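Long-range contact in MOR (Lactococcus phage TP901-1, PDB 6TRI), which probably acts in the phage's genetic switch as an antirepressor that counters the CI repressor, and is a small all-helical protein of the helix-turn-helix clan: residues 13-18 with 56-60. Residues are numbered along the deposited sequence; the frame is centred on the assembly and turned at random.
Sequences KITEKC and VLELN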
loop_
_atom_site.group_PDB
_atom_site.type_symbol
_atom_site.label_atom_id
_atom_site.label_comp_id
_atom_site.label_asym_id
_atom_site.label_seq_id
_atom_site.Cartn_x
_atom_site.Cartn_y
_atom_site.Cartn_z
ATOM N N LYS B 13 5.247 9.423 -14.432
ATOM C CA LYS B 13 4.365 10.490 -13.968
ATOM C C LYS B 13 5.148 11.571 -13.234
ATOM O O LYS B 13 4.825 12.754 -13.326
ATOM C CB LYS B 13 3.271 9.929 -13.055
ATOM C CG LYS B 13 2.321 8.961 -13.736
ATOM C CD LYS B 13 1.438 9.663 -14.751
ATOM C CE LYS B 13 0.590 10.736 -14.091
ATOM N NZ LYS B 13 -0.440 11.282 -15.020
ATOM N N ILE B 14 6.178 11.153 -12.508
ATOM C CA ILE B 14 6.998 12.076 -11.734
ATOM C C ILE B 14 7.758 13.036 -12.642
ATOM O O ILE B 14 7.839 14.234 -12.366
ATOM C CB ILE B 14 7.982 11.310 -10.837
ATOM C CG1 ILE B 14 7.212 10.605 -9.720
ATOM C CG2 ILE B 14 9.031 12.249 -10.257
ATOM C CD1 ILE B 14 8.065 9.720 -8.848
ATOM N N THR B 15 8.300 12.507 -13.734
ATOM C CA THR B 15 8.988 13.325 -14.725
ATOM C C THR B 15 8.003 14.256 -15.420
ATOM O O THR B 15 8.291 15.432 -15.646
ATOM C CB THR B 15 9.696 12.456 -15.784
ATOM O OG1 THR B 15 10.542 11.502 -15.130
ATOM C CG2 THR B 15 10.532 13.320 -16.715
ATOM N N GLU B 16 6.838 13.709 -15.749
ATOM C CA GLU B 16 5.777 14.446 -16.427
ATOM C C GLU B 16 5.185 15.561 -15.561
ATOM O O GLU B 16 5.004 16.686 -16.027
ATOM C CB GLU B 16 4.673 13.477 -16.858
ATOM C CG GLU B 16 3.370 14.132 -17.281
ATOM C CD GLU B 16 2.255 13.118 -17.485
ATOM O OE1 GLU B 16 2.545 11.903 -17.455
ATOM O OE2 GLU B 16 1.090 13.535 -17.671
ATOM N N LYS B 17 4.894 15.245 -14.301
ATOM C CA LYS B 17 4.214 16.180 -13.408
ATOM C C LYS B 17 5.153 17.122 -12.654
ATOM O O LYS B 17 4.888 18.321 -12.555
ATOM C CB LYS B 17 3.361 15.411 -12.394
ATOM C CG LYS B 17 2.030 14.906 -12.934
ATOM C CD LYS B 17 1.075 16.056 -13.212
ATOM C CE LYS B 17 -0.335 15.554 -13.483
ATOM N NZ LYS B 17 -0.397 14.640 -14.657
ATOM N N CYS B 18 6.244 16.582 -12.120
ATOM C CA CYS B 18 7.113 17.353 -11.235
ATOM C C CYS B 18 8.433 17.758 -11.880
ATOM O O CYS B 18 9.029 18.768 -11.509
ATOM C CB CYS B 18 7.395 16.555 -9.962
ATOM S SG CYS B 18 5.916 16.114 -9.032
ATOM N N VAL B 56 -0.545 14.389 -5.350
ATOM C CA VAL B 56 0.462 15.206 -6.023
ATOM C C VAL B 56 0.550 14.911 -7.519
ATOM O O VAL B 56 0.599 15.828 -8.341
ATOM C CB VAL B 56 1.852 15.002 -5.382
ATOM C CG1 VAL B 56 2.939 15.643 -6.231
ATOM C CG2 VAL B 56 1.871 15.564 -3.968
ATOM N N LEU B 57 0.564 13.629 -7.872
ATOM C CA LEU B 57 0.707 13.225 -9.268
ATOM C C LEU B 57 -0.639 13.118 -9.983
ATOM O O LEU B 57 -0.690 12.864 -11.189
ATOM C CB LEU B 57 1.455 11.896 -9.349
ATOM C CG LEU B 57 2.875 11.955 -8.785
ATOM C CD1 LEU B 57 3.468 10.563 -8.683
ATOM C CD2 LEU B 57 3.749 12.856 -9.647
ATOM N N GLU B 58 -1.717 13.326 -9.230
ATOM C CA GLU B 58 -3.079 13.261 -9.754
ATOM C C GLU B 58 -3.333 11.927 -10.441
ATOM O O GLU B 58 -3.887 11.872 -11.536
ATOM C CB GLU B 58 -3.346 14.420 -10.719
ATOM C CG GLU B 58 -3.407 15.780 -10.038
ATOM C CD GLU B 58 -3.615 16.921 -11.016
ATOM O OE1 GLU B 58 -2.816 17.044 -11.969
ATOM O OE2 GLU B 58 -4.579 17.695 -10.833
ATOM N N LEU B 59 -2.916 10.852 -9.782
ATOM C CA LEU B 59 -3.105 9.509 -10.305
ATOM C C LEU B 59 -4.545 9.045 -10.124
ATOM O O LEU B 59 -5.221 9.442 -9.172
ATOM C CB LEU B 59 -2.155 8.526 -9.616
ATOM C CG LEU B 59 -0.671 8.897 -9.589
ATOM C CD1 LEU B 59 0.150 7.816 -8.895
ATOM C CD2 LEU B 59 -0.165 9.130 -10.993
ATOM N N ASN B 60 -5.012 8.210 -11.047
ATOM C CA ASN B 60 -6.284 7.522 -10.879
ATOM C C ASN B 60 -6.105 6.439 -9.827
ATOM O O ASN B 60 -5.228 5.585 -9.962
ATOM C CB ASN B 60 -6.762 6.922 -12.206
ATOM C CG ASN B 60 -8.026 6.085 -12.057
ATOM O OD1 ASN B 60 -8.854 6.332 -11.181
ATOM N ND2 ASN B 60 -8.175 5.084 -12.919
#
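Lys17 and Leu57 bring the backbones closest, their CA atoms 6.2 Å apart, where the last turn of helix 8-17 meets the C-terminal end of helix 47-57 in the helical bundle of a helix-turn-helix-clan protein. Just beyond, Glu58 takes a positive phi (55°) and turns the chain out of the helix toward Leu59. Leu57 carries the largest share of the contact. Leu57 CD2 reaches 3.8 Å from Lys17 CB and 4.0 Å from Cys18 SG. Both Leu57 methyls reach Ile14, Leu57 CD1 lying 3.9 Å from Ile14 CG1. Phe24 of helix 21-28 packs against Ile14, Cys18 and Leu57 and continues this apolar cluster. One turn earlier in helix 8-17, Lys13 folds at chi2 and chi3 (-69° and -60°), which lays its methylenes over one methyl of Leu59, Lys13 CE standing 3.6 Å from Leu59 CD2; Tyr67 of helix 64-68 touches both residues. The CE methylenes of both lysines also pack against Leu57 O, Lys17 CE at 3.6 Å. Lys13, Glu16 and Lys17 form a salt-bridge network, both ammonium groups at Glu16 OE2, the Lys13 link long. Lys17 crosses Glu58 at about a right angle, Lys17 NZ 4.3 Å from Glu58 OE1, beyond salt-bridge range, and Lys17 CE closer, 3.3 Å from that same Glu58 OE1.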